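Local coordinates for protein chlorella virus DNA ligase-adenylate (Chlorella virus, PDB 1FVI) that probably seals nicks in duplex DNA as an ATP-dependent ligase, and is captured here as its covalent adduct with AMP, at residues A194-M199 against G233-D238; N52-E57 against H128-I133. The protein carries 1 engineered substitution. One frame throughout, in Å; residues are numbered along the deposited sequence.

The two contacts lie in the two halves of this ligase, on opposite sides of the chain's centre, with their own centres about 41 Å apart and their nearest atoms about 22 Å. Contact 2 comes first along the chain and closes before contact 1 opens. It seats helix 49-58 against strand 131-135, an outermost strand of a mixed sheet in the nucleotide-binding domain that carries the AMP. Contact 1 pairs strands 190-201 and 232-237, neighbours in the antiparallel sheet of the OB domain. They share no strand, helix or sheet, so each is internal to its own domain in the bilobed architecture of ATP-dependent DNA ligases, and neither joins the two.

Contact 1 (A194-M199 against G233-D238); sequences ATIISM and GSIEVD
M199 and I235 lie side by side, pointing the same way, on the face they share with I196 and V237, CG of M199 against CG2 of I235 at 3.7 Å. I196 and V237 are a looser pair, with 4.4 Å between I196 CG1 and V237 CG1. At the other end, A194 CB abuts V237 CB at 3.5 Å, tighter than usual van der Waals contact. Y265 of helix 262-265 meets both I196 and M199, and V270 meets I196, extending this apolar layer. Around it runs an antiparallel ladder with a classic beta bulge: I197 and S198 both face E236, so the register slips by one between the non-hydrogen-bonded pairs I196–V237 and M199–I235. The N-H of I197 gives a nearly straight bond to E236 O (3.1 Å, 175°), and E236 N returns one to S198 O. I197 also lays its CG1 3.4 Å from E236 O. Beyond the last residue of strand 232-237, D238 N reaches T195 O at 2.8 Å. On the opposite face, the bend of E236 at chi2 (58°) turns its carboxylate along the strands toward S234 and M199. S234 OG is the strong donor to OE2, at 2.7 Å and nearly along the C-O axis; T200 OG1 adds a weak bond. OE1 has a weak, 3.5 Å bond from S198 OG and sits against S198 O without a bond. The carboxylate of D238 turns elsewhere, its OD2 accepting from G241 N. I196, V237, M199 and I235 thus make an apolar face of this OB-domain strand pair, while the opposite face carries S198 and E236 with their polar groups. There S234 may partly offset the glutamate's negative charge, against the nearby carbonyl of S198.

Contact 2 (N52-E57 against H128-I133); sequences NRLLTE and HAQVKI
L54 meets two flat groups of segment 128-133, the imidazole of H128 and the amide of Q130, crossing each side chain at about a right angle. Its CD2 comes obliquely to the H128 ring, 3.9 Å from CE1, while the CA of Q130 sits in plane at the ring's edge. Its other branch, CD1, lies 3.4 Å from OE1 of the Q130 amide. An extended chain, with CG anti to the backbone N (chi1 -178°), carries that amide out to the leucine. On the helix itself, the R53 guanidinium has CG of L54 over one face, offset toward the rim. Behind these groups the contact is purely aliphatic. V131 divides its two methyls between successive helix residues: CG2 presses against L54 CD1 at 3.5 Å, closer than ordinary van der Waals packing, and CG1 touches L55 CD2 at 3.6 Å. The split follows from chi1 of V131 (-165°), which sets CG1 anti to the backbone N and CG2 beside it. Farther along the strand, the I133 and L55 side chains run past each other in opposite directions, CD1 of I133 4.0 Å from CD2 of L55. F92 of the adjoining strand lies against L54, Q130 and V131, and L58 touches H128, V131 and I133; the AMP is about 14 Å from the I133 side chain. Helix and strand axes pass 10.2 Å apart, at 37°. N52, bonded to M38 and I46, ties the helix to strand 38-39 and a neighbouring loop. Between the two segments, by contrast, no hydrogen bond or salt bridge forms: the packing is apolar and directionless, and Q130, its OE1 against a methyl, has its amide oriented by the NE2 bond to A90 O.

Contact 1 (A194-M199 against G233-D238)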
ATOM      1  N   ALA A 194      -3.179   3.232  22.972  1.00 29.46           N
ATOM      2  CA  ALA A 194      -2.635   2.569  24.136  1.00 25.83           C
ATOM      3  C   ALA A 194      -1.479   3.386  24.705  1.00 31.68           C
ATOM      4  O   ALA A 194      -0.823   4.147  23.987  1.00 35.91           O
ATOM      5  CB  ALA A 194      -2.174   1.187  23.760  1.00 24.55           C
ATOM      6  N   THR A 195      -1.280   3.289  26.013  1.00 31.34           N
ATOM      7  CA  THR A 195      -0.197   4.012  26.649  1.00 33.88           C
ATOM      8  C   THR A 195       1.008   3.081  26.718  1.00 31.65           C
ATOM      9  O   THR A 195       0.854   1.898  27.025  1.00 29.92           O
ATOM     10  CB  THR A 195      -0.590   4.466  28.077  1.00 47.48           C
ATOM     11  OG1 THR A 195      -1.639   5.439  27.995  1.00 48.90           O
ATOM     12  CG2 THR A 195       0.609   5.076  28.816  1.00 45.28           C
ATOM     13  N   ILE A 196       2.189   3.599  26.384  1.00 22.43           N
ATOM     14  CA  ILE A 196       3.411   2.804  26.434  1.00 25.41           C
ATOM     15  C   ILE A 196       3.867   2.695  27.890  1.00 24.81           C
ATOM     16  O   ILE A 196       3.866   3.689  28.617  1.00 25.95           O
ATOM     17  CB  ILE A 196       4.537   3.471  25.644  1.00 30.00           C
ATOM     18  CG1 ILE A 196       4.079   3.723  24.207  1.00 37.05           C
ATOM     19  CG2 ILE A 196       5.797   2.600  25.675  1.00 27.25           C
ATOM     20  CD1 ILE A 196       5.006   4.642  23.426  1.00 40.65           C
ATOM     21  N   ILE A 197       4.237   1.487  28.314  1.00 37.34           N
ATOM     22  CA  ILE A 197       4.705   1.276  29.681  1.00 36.91           C
ATOM     23  C   ILE A 197       6.158   0.790  29.739  1.00 36.46           C
ATOM     24  O   ILE A 197       6.919   1.224  30.596  1.00 46.11           O
ATOM     25  CB  ILE A 197       3.777   0.349  30.473  1.00 29.19           C
ATOM     26  CG1 ILE A 197       3.811  -1.057  29.914  1.00 34.14           C
ATOM     27  CG2 ILE A 197       2.340   0.880  30.432  1.00 43.49           C
ATOM     28  CD1 ILE A 197       2.676  -1.913  30.432  1.00 53.42           C
ATOM     29  N   SER A 198       6.559  -0.046  28.789  1.00 35.23           N
ATOM     30  CA  SER A 198       7.935  -0.541  28.732  1.00 42.61           C
ATOM     31  C   SER A 198       8.318  -0.957  27.295  1.00 39.39           C
ATOM     32  O   SER A 198       7.486  -0.919  26.400  1.00 34.25           O
ATOM     33  CB  SER A 198       8.134  -1.712  29.707  1.00 36.47           C
ATOM     34  OG  SER A 198       7.343  -2.826  29.335  1.00 45.56           O
ATOM     35  N   MET A 199       9.587  -1.310  27.083  1.00 43.04           N
ATOM     36  CA  MET A 199      10.080  -1.734  25.774  1.00 35.52           C
ATOM     37  C   MET A 199      10.989  -2.944  25.880  1.00 36.57           C
ATOM     38  O   MET A 199      11.605  -3.193  26.920  1.00 34.60           O
ATOM     39  CB  MET A 199      10.858  -0.615  25.084  1.00 36.58           C
ATOM     40  CG  MET A 199      10.025   0.569  24.695  1.00 44.23           C
ATOM     41  SD  MET A 199      11.011   1.797  23.864  1.00 37.40           S
ATOM     42  CE  MET A 199       9.806   3.152  23.818  1.00 30.47           C
ATOM     43  N   GLY A 233      12.530  -3.799  19.787  1.00 21.50           N
ATOM     44  CA  GLY A 233      11.964  -4.962  19.129  1.00 17.99           C
ATOM     45  C   GLY A 233      10.457  -4.898  19.265  1.00 30.30           C
ATOM     46  O   GLY A 233       9.722  -5.148  18.309  1.00 30.73           O
ATOM     47  N   SER A 234       9.992  -4.566  20.466  1.00 31.37           N
ATOM     48  CA  SER A 234       8.564  -4.448  20.720  1.00 30.06           C
ATOM     49  C   SER A 234       8.320  -3.487  21.870  1.00 31.65           C
ATOM     50  O   SER A 234       9.216  -3.221  22.681  1.00 22.09           O
ATOM     51  CB  SER A 234       7.934  -5.810  21.061  1.00 27.18           C
ATOM     52  OG  SER A 234       8.246  -6.226  22.386  1.00 31.24           O
ATOM     53  N   ILE A 235       7.127  -2.906  21.874  1.00 27.21           N
ATOM     54  CA  ILE A 235       6.710  -2.018  22.938  1.00 28.93           C
ATOM     55  C   ILE A 235       5.503  -2.670  23.610  1.00 30.44           C
ATOM     56  O   ILE A 235       4.684  -3.314  22.945  1.00 27.63           O
ATOM     57  CB  ILE A 235       6.345  -0.613  22.436  1.00 24.63           C
ATOM     58  CG1 ILE A 235       5.226  -0.671  21.385  1.00 24.25           C
ATOM     59  CG2 ILE A 235       7.580   0.083  21.918  1.00 23.22           C
ATOM     60  CD1 ILE A 235       4.632   0.712  21.056  1.00 23.62           C
ATOM     61  N   GLU A 236       5.470  -2.599  24.939  1.00 28.29           N
ATOM     62  CA  GLU A 236       4.380  -3.166  25.718  1.00 21.12           C
ATOM     63  C   GLU A 236       3.475  -2.004  26.055  1.00 25.36           C
ATOM     64  O   GLU A 236       3.948  -0.946  26.491  1.00 25.76           O
ATOM     65  CB  GLU A 236       4.915  -3.869  26.966  1.00 25.74           C
ATOM     66  CG  GLU A 236       5.724  -5.134  26.657  1.00 27.85           C
ATOM     67  CD  GLU A 236       6.937  -4.882  25.752  1.00 35.57           C
ATOM     68  OE1 GLU A 236       7.713  -3.946  26.048  1.00 39.80           O
ATOM     69  OE2 GLU A 236       7.114  -5.618  24.749  1.00 31.81           O
ATOM     70  N   VAL A 237       2.178  -2.193  25.815  1.00 26.79           N
ATOM     71  CA  VAL A 237       1.203  -1.133  26.023  1.00 31.90           C
ATOM     72  C   VAL A 237       0.035  -1.494  26.923  1.00 28.80           C
ATOM     73  O   VAL A 237      -0.320  -2.658  27.040  1.00 27.52           O
ATOM     74  CB  VAL A 237       0.671  -0.629  24.659  1.00 31.29           C
ATOM     75  CG1 VAL A 237       1.829  -0.045  23.842  1.00 25.37           C
ATOM     76  CG2 VAL A 237       0.002  -1.777  23.900  1.00 21.33           C
ATOM     77  N   ASP A 238      -0.576  -0.474  27.528  1.00 40.27           N
ATOM     78  CA  ASP A 238      -1.700  -0.678  28.434  1.00 49.16           C
ATOM     79  C   ASP A 238      -3.030  -0.938  27.755  1.00 50.65           C
ATOM     80  O   ASP A 238      -3.605  -2.000  27.946  1.00 66.61           O
ATOM     81  CB  ASP A 238      -1.848   0.473  29.450  1.00 54.41           C
ATOM     82  CG  ASP A 238      -2.959   0.212  30.500  1.00 46.86           C
ATOM     83  OD1 ASP A 238      -2.690  -0.391  31.558  1.00 37.00           O
ATOM     84  OD2 ASP A 238      -4.108   0.632  30.272  1.00 61.06           O
TER

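Contact 2 (N52-E57 against H128-I133)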
ATOM      1  N   ASN A  52       5.405  13.272 -15.389  1.00 21.59           N
ATOM      2  CA  ASN A  52       4.621  12.912 -16.555  1.00 21.58           C
ATOM      3  C   ASN A  52       5.531  12.341 -17.643  1.00 29.81           C
ATOM      4  O   ASN A  52       5.384  11.180 -18.031  1.00 26.80           O
ATOM      5  CB  ASN A  52       3.850  14.139 -17.052  1.00 16.80           C
ATOM      6  CG  ASN A  52       2.696  13.769 -17.982  1.00 20.50           C
ATOM      7  OD1 ASN A  52       2.709  12.712 -18.612  1.00 27.96           O
ATOM      8  ND2 ASN A  52       1.683  14.630 -18.044  1.00 27.86           N
ATOM      9  N   ARG A  53       6.545  13.110 -18.036  1.00 29.99           N
ATOM     10  CA  ARG A  53       7.475  12.680 -19.070  1.00 31.20           C
ATOM     11  C   ARG A  53       8.201  11.390 -18.716  1.00 28.76           C
ATOM     12  O   ARG A  53       8.190  10.448 -19.500  1.00 31.36           O
ATOM     13  CB  ARG A  53       8.463  13.804 -19.386  1.00 41.45           C
ATOM     14  CG  ARG A  53       9.606  13.436 -20.333  1.00 52.04           C
ATOM     15  CD  ARG A  53      10.879  13.060 -19.565  1.00 64.86           C
ATOM     16  NE  ARG A  53      11.327  14.129 -18.675  1.00 73.09           N
ATOM     17  CZ  ARG A  53      12.491  14.134 -18.034  1.00 72.47           C
ATOM     18  NH1 ARG A  53      13.343  13.125 -18.176  1.00 65.24           N
ATOM     19  NH2 ARG A  53      12.801  15.152 -17.242  1.00 73.32           N
ATOM     20  N   LEU A  54       8.817  11.349 -17.535  1.00 28.55           N
ATOM     21  CA  LEU A  54       9.547  10.172 -17.070  1.00 24.30           C
ATOM     22  C   LEU A  54       8.698   8.902 -17.121  1.00 32.13           C
ATOM     23  O   LEU A  54       9.094   7.894 -17.724  1.00 31.70           O
ATOM     24  CB  LEU A  54      10.053  10.384 -15.632  1.00 36.80           C
ATOM     25  CG  LEU A  54      11.187  11.379 -15.341  1.00 50.12           C
ATOM     26  CD1 LEU A  54      11.411  11.531 -13.838  1.00 36.98           C
ATOM     27  CD2 LEU A  54      12.463  10.916 -16.005  1.00 52.86           C
ATOM     28  N   LEU A  55       7.538   8.939 -16.467  1.00 23.98           N
ATOM     29  CA  LEU A  55       6.653   7.777 -16.458  1.00 29.11           C
ATOM     30  C   LEU A  55       6.138   7.417 -17.859  1.00 31.08           C
ATOM     31  O   LEU A  55       6.024   6.237 -18.171  1.00 34.23           O
ATOM     32  CB  LEU A  55       5.480   7.990 -15.498  1.00 20.79           C
ATOM     33  CG  LEU A  55       5.809   8.038 -14.001  1.00 26.63           C
ATOM     34  CD1 LEU A  55       4.572   8.449 -13.209  1.00 22.80           C
ATOM     35  CD2 LEU A  55       6.340   6.697 -13.533  1.00 26.68           C
ATOM     36  N   THR A  56       5.842   8.413 -18.703  1.00 31.32           N
ATOM     37  CA  THR A  56       5.354   8.114 -20.056  1.00 28.05           C
ATOM     38  C   THR A  56       6.435   7.395 -20.872  1.00 26.44           C
ATOM     39  O   THR A  56       6.128   6.533 -21.693  1.00 37.98           O
ATOM     40  CB  THR A  56       4.868   9.368 -20.832  1.00 23.22           C
ATOM     41  OG1 THR A  56       5.958  10.269 -21.037  1.00 56.02           O
ATOM     42  CG2 THR A  56       3.779  10.073 -20.083  1.00 20.92           C
ATOM     43  N   GLU A  57       7.696   7.740 -20.625  1.00 25.11           N
ATOM     44  CA  GLU A  57       8.824   7.112 -21.314  1.00 32.76           C
ATOM     45  C   GLU A  57       9.017   5.678 -20.799  1.00 41.07           C
ATOM     46  O   GLU A  57       9.298   4.757 -21.579  1.00 39.41           O
ATOM     47  CB  GLU A  57      10.124   7.915 -21.097  1.00 29.07           C
ATOM     48  CG  GLU A  57      10.177   9.256 -21.839  1.00 48.87           C
ATOM     49  CD  GLU A  57      11.348  10.168 -21.422  1.00 64.10           C
ATOM     50  OE1 GLU A  57      12.207   9.759 -20.600  1.00 67.15           O
ATOM     51  OE2 GLU A  57      11.400  11.318 -21.920  1.00 54.06           O
ATOM     52  N   HIS A 128      15.439   2.479 -12.840  1.00 38.93           N
ATOM     53  CA  HIS A 128      15.570   3.923 -13.005  1.00 40.99           C
ATOM     54  C   HIS A 128      16.123   4.613 -11.753  1.00 50.67           C
ATOM     55  O   HIS A 128      15.914   4.161 -10.624  1.00 50.23           O
ATOM     56  CB  HIS A 128      14.261   4.563 -13.438  1.00 27.19           C
ATOM     57  CG  HIS A 128      14.412   5.986 -13.871  1.00 37.40           C
ATOM     58  ND1 HIS A 128      14.442   6.363 -15.197  1.00 41.32           N
ATOM     59  CD2 HIS A 128      14.529   7.128 -13.155  1.00 31.75           C
ATOM     60  CE1 HIS A 128      14.565   7.677 -15.280  1.00 35.22           C
ATOM     61  NE2 HIS A 128      14.621   8.164 -14.053  1.00 42.33           N
ATOM     62  N   ALA A 129      16.859   5.695 -11.971  1.00 53.58           N
ATOM     63  CA  ALA A 129      17.479   6.426 -10.877  1.00 64.62           C
ATOM     64  C   ALA A 129      16.483   7.179  -9.990  1.00 62.25           C
ATOM     65  O   ALA A 129      16.368   6.901  -8.788  1.00 67.65           O
ATOM     66  CB  ALA A 129      18.539   7.380 -11.430  1.00 68.56           C
ATOM     67  N   GLN A 130      15.769   8.124 -10.590  1.00 45.85           N
ATOM     68  CA  GLN A 130      14.799   8.938  -9.871  1.00 46.90           C
ATOM     69  C   GLN A 130      13.434   8.276  -9.629  1.00 41.34           C
ATOM     70  O   GLN A 130      12.839   8.468  -8.572  1.00 25.33           O
ATOM     71  CB  GLN A 130      14.602  10.258 -10.620  1.00 39.73           C
ATOM     72  CG  GLN A 130      13.658  11.221  -9.947  1.00 34.39           C
ATOM     73  CD  GLN A 130      13.421  12.451 -10.769  1.00 28.49           C
ATOM     74  OE1 GLN A 130      13.970  12.600 -11.858  1.00 44.34           O
ATOM     75  NE2 GLN A 130      12.579  13.339 -10.271  1.00 35.96           N
ATOM     76  N   VAL A 131      12.935   7.549 -10.633  1.00 41.56           N
ATOM     77  CA  VAL A 131      11.632   6.874 -10.581  1.00 42.07           C
ATOM     78  C   VAL A 131      11.711   5.387 -10.215  1.00 40.93           C
ATOM     79  O   VAL A 131      12.321   4.588 -10.927  1.00 40.12           O
ATOM     80  CB  VAL A 131      10.895   6.960 -11.942  1.00 37.42           C
ATOM     81  CG1 VAL A 131       9.437   6.596 -11.771  1.00 36.18           C
ATOM     82  CG2 VAL A 131      11.041   8.326 -12.543  1.00 40.93           C
ATOM     83  N   LYS A 132      11.033   5.005  -9.140  1.00 35.53           N
ATOM     84  CA  LYS A 132      11.036   3.614  -8.717  1.00 36.49           C
ATOM     85  C   LYS A 132       9.749   2.933  -9.202  1.00 36.57           C
ATOM     86  O   LYS A 132       8.655   3.246  -8.731  1.00 26.26           O
ATOM     87  CB  LYS A 132      11.146   3.543  -7.193  1.00 39.37           C
ATOM     88  CG  LYS A 132      11.317   2.156  -6.622  1.00 34.92           C
ATOM     89  CD  LYS A 132      11.160   2.209  -5.117  1.00 48.77           C
ATOM     90  CE  LYS A 132      11.330   0.850  -4.472  1.00 60.07           C
ATOM     91  NZ  LYS A 132      11.175   0.959  -2.992  1.00 70.04           N
ATOM     92  N   ILE A 133       9.877   2.070 -10.206  1.00 36.79           N
ATOM     93  CA  ILE A 133       8.721   1.353 -10.740  1.00 32.75           C
ATOM     94  C   ILE A 133       8.531   0.106  -9.896  1.00 30.58           C
ATOM     95  O   ILE A 133       9.408  -0.773  -9.849  1.00 24.74           O
ATOM     96  CB  ILE A 133       8.914   0.928 -12.225  1.00 32.97           C
ATOM     97  CG1 ILE A 133       9.146   2.155 -13.105  1.00 23.44           C
ATOM     98  CG2 ILE A 133       7.689   0.137 -12.725  1.00 32.94           C
ATOM     99  CD1 ILE A 133       8.032   3.117 -13.093  1.00 25.81           C
TER